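Long-range contacts in putative activator of HSP90 (Plasmodium falciparum, PDB 3N72), which probably binds the chaperone Hsp90 and stimulates its ATPase, this chain being the N-terminal domain of an Aha1-type co-chaperone: residues Lys75-Tyr80 against Asp88-Ser93; Ser35-Glu40 against Glu136-Cys141; Gly92-Pro97 against Tyr109-Glu114. All coordinates share one frame; numbering follows the deposited sequence. Where two conformers were deposited one is given.

Contact 1. Residues Lys75-Tyr80 against Asp88-Ser93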
# COMPACT_ATOMS: atom_id res chain seq x y z
N LYS B 75 17.36 -10.01 23.93
CA LYS B 75 18.22 -9.81 25.11
C LYS B 75 17.81 -8.52 25.81
O LYS B 75 17.79 -7.44 25.20
CB LYS B 75 19.69 -9.78 24.70
CG LYS B 75 20.61 -9.72 25.93
CD LYS B 75 22.00 -10.22 25.67
CE LYS B 75 22.89 -10.11 26.95
NZ LYS B 75 22.43 -11.04 28.01
N PHE B 76 17.47 -8.65 27.09
CA PHE B 76 16.87 -7.56 27.81
C PHE B 76 17.20 -7.65 29.27
O PHE B 76 17.99 -8.50 29.68
CB PHE B 76 15.34 -7.48 27.57
CG PHE B 76 14.56 -8.78 27.82
CD1 PHE B 76 13.63 -8.85 28.86
CD2 PHE B 76 14.68 -9.88 26.97
CE1 PHE B 76 12.86 -9.98 29.06
CE2 PHE B 76 13.91 -11.04 27.17
CZ PHE B 76 13.00 -11.09 28.22
N GLU B 77 16.62 -6.75 30.06
CA GLU B 77 16.89 -6.74 31.48
C GLU B 77 15.61 -6.91 32.30
O GLU B 77 14.54 -6.57 31.84
CB GLU B 77 17.65 -5.48 31.85
CG GLU B 77 19.04 -5.48 31.16
CD GLU B 77 19.80 -4.14 31.28
OE1 GLU B 77 19.20 -3.15 31.73
OE2 GLU B 77 21.02 -4.10 30.94
N TRP B 78 15.74 -7.47 33.50
CA TRP B 78 14.58 -7.59 34.40
C TRP B 78 14.81 -6.73 35.64
O TRP B 78 15.96 -6.50 36.05
CB TRP B 78 14.30 -9.04 34.79
CG TRP B 78 15.36 -9.73 35.68
CD1 TRP B 78 16.47 -10.41 35.27
CD2 TRP B 78 15.34 -9.82 37.12
NE1 TRP B 78 17.15 -10.91 36.36
CE2 TRP B 78 16.48 -10.58 37.51
CE3 TRP B 78 14.46 -9.36 38.12
CZ2 TRP B 78 16.79 -10.85 38.85
CZ3 TRP B 78 14.75 -9.65 39.46
CH2 TRP B 78 15.91 -10.38 39.81
N LEU B 79 13.72 -6.24 36.21
CA LEU B 79 13.75 -5.33 37.34
C LEU B 79 12.62 -5.74 38.27
O LEU B 79 11.75 -6.54 37.91
CB LEU B 79 13.58 -3.86 36.87
CG LEU B 79 14.70 -3.21 36.01
CD1 LEU B 79 14.42 -3.32 34.50
CD2 LEU B 79 14.88 -1.73 36.38
N TYR B 80 12.62 -5.16 39.47
CA TYR B 80 11.52 -5.45 40.38
C TYR B 80 11.16 -4.25 41.23
O TYR B 80 12.01 -3.40 41.52
CB TYR B 80 11.81 -6.67 41.26
CG TYR B 80 12.99 -6.50 42.19
CD1 TYR B 80 14.30 -6.66 41.71
CD2 TYR B 80 12.81 -6.19 43.54
CE1 TYR B 80 15.39 -6.52 42.55
CE2 TYR B 80 13.94 -6.05 44.41
CZ TYR B 80 15.22 -6.21 43.88
OH TYR B 80 16.37 -6.08 44.65
N ASP B 88 11.97 0.79 43.12
CA ASP B 88 12.29 -0.08 41.98
C ASP B 88 13.78 -0.41 41.97
O ASP B 88 14.59 0.46 42.27
CB ASP B 88 11.95 0.62 40.66
CG ASP B 88 10.51 1.08 40.61
OD1 ASP B 88 9.62 0.32 41.05
OD2 ASP B 88 10.26 2.22 40.15
N TYR B 89 14.12 -1.63 41.61
CA TYR B 89 15.50 -2.11 41.61
C TYR B 89 15.87 -2.84 40.32
O TYR B 89 15.02 -3.48 39.70
CB TYR B 89 15.70 -3.09 42.76
CG TYR B 89 15.53 -2.49 44.12
CD1 TYR B 89 16.63 -1.97 44.81
CD2 TYR B 89 14.27 -2.46 44.74
CE1 TYR B 89 16.47 -1.44 46.07
CE2 TYR B 89 14.11 -1.92 46.01
CZ TYR B 89 15.21 -1.41 46.65
OH TYR B 89 15.07 -0.89 47.90
N PHE B 90 17.14 -2.76 39.94
CA PHE B 90 17.67 -3.58 38.87
C PHE B 90 17.93 -5.03 39.32
O PHE B 90 18.54 -5.28 40.37
CB PHE B 90 18.98 -2.95 38.37
CG PHE B 90 19.57 -3.66 37.20
CD1 PHE B 90 18.92 -3.63 35.97
CD2 PHE B 90 20.76 -4.34 37.32
CE1 PHE B 90 19.44 -4.29 34.87
CE2 PHE B 90 21.29 -5.01 36.20
CZ PHE B 90 20.63 -4.97 34.99
N GLY B 91 17.53 -5.99 38.50
CA GLY B 91 17.67 -7.41 38.82
C GLY B 91 18.74 -8.15 38.04
O GLY B 91 19.59 -8.88 38.62
N GLY B 92 18.70 -8.01 36.72
CA GLY B 92 19.69 -8.69 35.90
C GLY B 92 19.27 -8.77 34.46
O GLY B 92 18.57 -7.89 33.95
N SER B 93 19.75 -9.81 33.78
CA SER B 93 19.56 -9.95 32.33
C SER B 93 18.71 -11.17 32.01
O SER B 93 18.65 -12.12 32.79
CB SER B 93 20.91 -10.07 31.61
OG SER B 93 21.58 -11.28 32.00
O HOH W 1 19.05 -4.86 42.94
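Residues Lys75-Tyr80 and Asp88-Ser93 run antiparallel as the two arms of a beta hairpin, their short axes 4.5 Å apart at the closest and 146° between directions. Tyr80 pairs with Tyr89 through two backbone bonds. Farther along, Trp78 O takes both Gly91 N (3.0 Å) and Gly92 N, so two residues of one strand stand opposite one of the other: a classic beta bulge that shifts the register between Leu79-Phe90 and Trp78-Gly92. Trp78 N closes the pair on Gly92 O, standing well above that carbonyl's plane.

The bulge glycines are roofed by the Trp78 indole. With CG set between the backbone N and the carbonyl carbon (chi1 68°), the ring folds back across the strand, and Gly91 CA lies 3.4 Å from the centroid of its six-membered ring, almost on the normal, as a CH-pi contact. The indole NE1 donates to Glu114 O on the next strand, while Leu122 and Leu130 of helix 120-142 touch the same side chain. Tyr80 adopts a similar first torsion and lays one ring face over Tyr89 CB, which is 3.6 Å from the ring centroid; the two phenol rings are near parallel, 17° between planes, but slid apart with little overlap. On the face bearing Glu77, Leu79 and Phe90, Glu77 OE1 makes a van der Waals contact with Phe90 CE1 at 3.3 Å, its carboxylate plane turned steeply to the ring; the polar partner of this oxygen is Asn50 ND2. Leu79 CG rests 4.2 Å from Phe90 CD1.

The indole face thus lies directly on the backbone of Gly91 and Gly92, the latter unusually extended. One acceptor holds both bulge amides, while the indole lies over them on the side facing helix 120-142.

Contact 2. Residues Ser35-Glu40 against Glu136-Cys141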
# COMPACT_ATOMS: atom_id res chain seq x y z
N SER B 35 7.99 -5.07 27.31
CA SER B 35 8.08 -3.84 28.10
C SER B 35 6.78 -3.49 28.83
O SER B 35 6.78 -2.61 29.71
CB SER B 35 8.58 -2.64 27.27
OG SER B 35 7.59 -2.09 26.44
N ASN B 36 5.70 -4.18 28.49
CA ASN B 36 4.42 -4.01 29.21
C ASN B 36 4.04 -5.17 30.11
O ASN B 36 3.00 -5.11 30.78
CB ASN B 36 3.28 -3.69 28.24
CG ASN B 36 3.25 -2.24 27.87
OD1 ASN B 36 2.76 -1.40 28.64
ND2 ASN B 36 3.82 -1.90 26.72
N LEU B 37 4.86 -6.21 30.11
CA LEU B 37 4.64 -7.41 30.91
C LEU B 37 5.03 -7.14 32.36
O LEU B 37 6.14 -6.73 32.65
CB LEU B 37 5.44 -8.59 30.34
CG LEU B 37 5.47 -9.86 31.19
CD1 LEU B 37 4.06 -10.45 31.35
CD2 LEU B 37 6.38 -10.88 30.56
N LYS B 38 4.06 -7.33 33.26
CA LYS B 38 4.29 -7.19 34.70
C LYS B 38 3.89 -8.49 35.37
O LYS B 38 2.79 -9.01 35.13
CB LYS B 38 3.47 -6.04 35.26
CG LYS B 38 3.76 -4.68 34.62
CD LYS B 38 2.65 -3.67 34.92
CE LYS B 38 1.52 -3.69 33.86
NZ LYS B 38 1.90 -3.02 32.56
N ILE B 39 4.76 -9.01 36.21
CA ILE B 39 4.44 -10.20 37.00
C ILE B 39 4.11 -9.70 38.40
O ILE B 39 4.98 -9.18 39.12
CB ILE B 39 5.60 -11.22 37.00
CG1 ILE B 39 6.00 -11.52 35.56
CG2 ILE B 39 5.20 -12.52 37.76
CD1 ILE B 39 7.13 -12.50 35.40
N GLU B 40 2.83 -9.82 38.74
CA GLU B 40 2.28 -9.23 39.95
C GLU B 40 2.19 -10.26 41.06
O GLU B 40 1.46 -11.25 40.96
CB GLU B 40 0.90 -8.62 39.66
CG GLU B 40 0.88 -7.49 38.64
CD GLU B 40 1.50 -6.20 39.17
OE1 GLU B 40 1.98 -6.18 40.32
OE2 GLU B 40 1.53 -5.21 38.42
N GLU B 136 7.44 -18.81 32.56
CA GLU B 136 6.10 -19.14 32.07
C GLU B 136 5.39 -17.89 31.53
O GLU B 136 4.79 -17.92 30.45
CB GLU B 136 5.26 -19.81 33.17
CG GLU B 136 5.56 -21.28 33.38
CD GLU B 136 5.06 -21.86 34.71
OE1 GLU B 136 4.45 -21.13 35.54
OE2 GLU B 136 5.29 -23.06 34.93
N LYS B 137 5.48 -16.78 32.28
CA LYS B 137 4.75 -15.55 31.91
C LYS B 137 5.36 -14.89 30.67
O LYS B 137 4.64 -14.30 29.84
CB LYS B 137 4.69 -14.58 33.09
CG LYS B 137 3.95 -15.17 34.32
CD LYS B 137 2.44 -15.01 34.28
CE LYS B 137 1.75 -16.09 35.13
NZ LYS B 137 1.44 -17.31 34.31
N ILE B 138 6.69 -14.96 30.56
CA ILE B 138 7.38 -14.45 29.35
C ILE B 138 6.89 -15.22 28.11
O ILE B 138 6.57 -14.60 27.06
CB ILE B 138 8.94 -14.49 29.48
CG1 ILE B 138 9.41 -13.38 30.44
CG2 ILE B 138 9.64 -14.29 28.12
CD1 ILE B 138 10.75 -13.64 31.10
N LYS B 139 6.82 -16.54 28.22
CA LYS B 139 6.35 -17.36 27.08
C LYS B 139 4.90 -17.03 26.73
O LYS B 139 4.55 -16.92 25.54
CB LYS B 139 6.54 -18.87 27.36
CG LYS B 139 8.00 -19.31 27.32
CD LYS B 139 8.17 -20.81 27.30
CE LYS B 139 9.63 -21.18 27.08
NZ LYS B 139 9.81 -22.67 27.01
N GLU B 140 4.07 -16.84 27.75
CA GLU B 140 2.67 -16.46 27.52
C GLU B 140 2.58 -15.10 26.80
O GLU B 140 1.77 -14.93 25.88
CB GLU B 140 1.92 -16.42 28.84
CG GLU B 140 0.43 -16.37 28.75
CD GLU B 140 -0.24 -16.24 30.12
OE1 GLU B 140 -1.27 -16.92 30.33
OE2 GLU B 140 0.26 -15.45 30.98
N CYS B 141 3.42 -14.16 27.23
CA CYS B 141 3.52 -12.84 26.63
C CYS B 141 3.79 -12.91 25.12
O CYS B 141 3.22 -12.14 24.35
CB CYS B 141 4.64 -12.05 27.30
SG CYS B 141 4.71 -10.32 26.82
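The segment Ser35-Glu40, which turns at Ser35-Asn36 and becomes extended from Leu37, passes beside one and a half turns of helix at Glu136-Cys141 with the backbones well apart, Leu37 and Cys141 CA atoms 7.0 Å from each other and those of Ile39 and Lys137 slightly farther; no hydrogen bond joins them.

Leu37 does most of the touching. Its CG lies anti to the backbone N (chi1 171°), which turns the branch toward the helix, with CD2 reaching between two residues about one turn apart: the methyl is 3.9 Å from Cys141 CB and equally far from Ile138 CG1. A second touch is made by Ile39 CD1, 4.0 Å from Lys137 CB, the two side chains crossing at a slant. Only the base of Lys137 takes part; its chain bends off so that NZ leads away from Ile39, toward a long salt bridge with Glu140 OE2.

Phe48 of strand 44-62 touches both Leu37 and Ile138, and Leu34 of helix 23-35 touches Ile138 and Cys141. This is helix-on-sheet packing of an alpha+beta domain, the Aha1 N-terminal domain: the loop leading into short strand 39-40 closes against the long helix that lies on the antiparallel sheet.

Contact 3. Residues Gly92-Pro97 against Tyr109-Glu114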
# COMPACT_ATOMS: atom_id res chain seq x y z
N GLY B 92 18.70 -8.01 36.72
CA GLY B 92 19.69 -8.69 35.90
C GLY B 92 19.27 -8.77 34.46
O GLY B 92 18.57 -7.89 33.95
N SER B 93 19.75 -9.81 33.78
CA SER B 93 19.56 -9.95 32.33
C SER B 93 18.71 -11.17 32.01
O SER B 93 18.65 -12.12 32.79
CB SER B 93 20.91 -10.07 31.61
OG SER B 93 21.58 -11.28 32.00
N VAL B 94 18.07 -11.11 30.84
CA VAL B 94 17.30 -12.21 30.29
C VAL B 94 17.70 -12.34 28.83
O VAL B 94 17.77 -11.34 28.10
CB VAL B 94 15.77 -11.96 30.30
CG1 VAL B 94 15.04 -13.24 29.92
CG2 VAL B 94 15.27 -11.45 31.65
N GLU B 95 17.97 -13.57 28.41
CA GLU B 95 18.33 -13.84 27.03
C GLU B 95 17.50 -14.97 26.49
O GLU B 95 17.47 -16.07 27.06
CB GLU B 95 19.81 -14.20 26.94
CG GLU B 95 20.24 -14.56 25.53
CD GLU B 95 21.46 -15.48 25.47
OE1 GLU B 95 21.53 -16.51 26.21
OE2 GLU B 95 22.33 -15.19 24.63
N ILE B 96 16.86 -14.72 25.35
CA ILE B 96 16.15 -15.77 24.64
C ILE B 96 16.92 -15.94 23.34
O ILE B 96 16.80 -15.11 22.43
CB ILE B 96 14.70 -15.39 24.38
CG1 ILE B 96 14.01 -15.00 25.71
CG2 ILE B 96 14.00 -16.51 23.59
CD1 ILE B 96 12.54 -14.58 25.58
N PRO B 97 17.76 -16.97 23.28
CA PRO B 97 18.70 -16.97 22.16
C PRO B 97 18.07 -17.44 20.84
O PRO B 97 18.63 -17.17 19.77
CB PRO B 97 19.79 -17.93 22.64
CG PRO B 97 19.16 -18.75 23.68
CD PRO B 97 18.16 -17.90 24.35
N TYR B 109 11.53 -23.08 23.60
CA TYR B 109 12.77 -22.31 23.54
C TYR B 109 13.32 -21.98 24.93
O TYR B 109 12.56 -21.86 25.91
CB TYR B 109 12.57 -21.03 22.72
CG TYR B 109 11.45 -20.13 23.17
CD1 TYR B 109 11.67 -19.13 24.12
CD2 TYR B 109 10.18 -20.24 22.61
CE1 TYR B 109 10.64 -18.28 24.53
CE2 TYR B 109 9.15 -19.41 23.00
CZ TYR B 109 9.38 -18.44 23.97
OH TYR B 109 8.34 -17.61 24.32
N ALA B 110 14.65 -21.85 25.01
CA ALA B 110 15.34 -21.46 26.25
C ALA B 110 15.12 -19.99 26.62
O ALA B 110 15.11 -19.12 25.75
CB ALA B 110 16.85 -21.71 26.13
N ILE B 111 14.97 -19.74 27.91
CA ILE B 111 14.98 -18.38 28.46
C ILE B 111 16.03 -18.42 29.57
O ILE B 111 15.88 -19.13 30.55
CB ILE B 111 13.59 -17.95 29.00
CG1 ILE B 111 12.53 -18.01 27.90
CG2 ILE B 111 13.62 -16.53 29.56
CD1 ILE B 111 11.12 -18.00 28.43
N ASN B 112 17.14 -17.71 29.36
CA ASN B 112 18.24 -17.71 30.31
C ASN B 112 18.20 -16.43 31.11
O ASN B 112 18.34 -15.35 30.55
CB ASN B 112 19.57 -17.86 29.57
CG ASN B 112 19.62 -19.14 28.73
OD1 ASN B 112 19.21 -20.22 29.20
ND2 ASN B 112 20.06 -19.01 27.48
N ILE B 113 18.03 -16.57 32.43
CA ILE B 113 17.92 -15.42 33.33
C ILE B 113 19.10 -15.41 34.27
O ILE B 113 19.43 -16.43 34.90
CB ILE B 113 16.59 -15.42 34.13
CG1 ILE B 113 15.40 -15.35 33.15
CG2 ILE B 113 16.53 -14.21 35.09
CD1 ILE B 113 14.07 -15.70 33.79
N GLU B 114 19.74 -14.24 34.34
CA GLU B 114 20.90 -14.03 35.22
C GLU B 114 20.63 -12.96 36.25
O GLU B 114 19.80 -12.07 36.04
CB GLU B 114 22.11 -13.61 34.42
CG GLU B 114 22.52 -14.59 33.30
CD GLU B 114 23.68 -15.48 33.68
OE1 GLU B 114 23.73 -15.95 34.84
OE2 GLU B 114 24.57 -15.68 32.81
O HOH W 2 20.86 -13.52 30.52
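Gly92-Pro97 and Tyr109-Glu114 form an antiparallel beta ladder in the curved sheet of the Aha1 N-terminal domain, the short strand 112-115 being added beside strand 87-100 with Glu95 facing Asn112 and helix 120-142 on one face. The segment axes come within 4.7 Å at 170°. The firm backbone pairing is at Glu95 and Asn112, bonded both ways. Toward Gly92 the ladder slackens: Glu114 N reaches Ser93 O almost straight at 2.8 Å, but the return bond from Ser93 N to Glu114 O is long and bent.

The tight side carries Val94, Ile96, Ile111 and Ile113, all pointing the same way into the core. Val94 CG1, anti to its own amide nitrogen (chi1 -171°), sits between two isoleucines, 3.6 Å from Ile111 CG2 and 3.9 Å from Ile113 CG1. Ile96 lies alongside Ile111 through their CG1 atoms, and its other branch, CG2, presses 3.5 Å from Tyr109 CD1. From helix 120-142, Ile138 touches Ile96, Tyr126 touches Ile113, and Lys139 meets Tyr109 both as a cation-pi partner of the ring and as a donor to its carbonyl.

The reverse side, with Ser93, Glu95, Asn112 and Glu114, is polar and turned to solvent. Ser93 OG stands 3.4 Å from Glu114 CB, whose carboxylate leads away from strand 87-100. A water joins Ser93 OG to Asn112 O, to which it donates, so that carbonyl is gripped by this water as well as by Glu95 N. At the other end Pro97 CD abuts Ala110 O as the chain turns a corner.

Glu95 and Asn112 run side by side outward from the sheet, and Asn112 ND2 donates at 3.2 Å to the anti side of Glu95 OE1, with the oxygen near the amide plane and the carboxylate and amide planes 57° apart.

From the N terminus, the chain leaves helix 23-35 through residues 35-40, which meet helix 120-142 only after some 95 further residues: contact 2 closes the longest loop, and the other two lie wholly within it. Contact 1 closes the hairpin of strands 65-82 and 87-100. Contact 3 begins where contact 1 ends, sharing Gly92 and Ser93, and adds strand 112-115 to the same sheet after the short helix 101-105. The two also join directly through Phe76 O with Val94 N. Contacts 2 and 3 meet where Ile138 packs on Ile96 and Ile111, and Lys139 on Ile111, uniting helix and sheet.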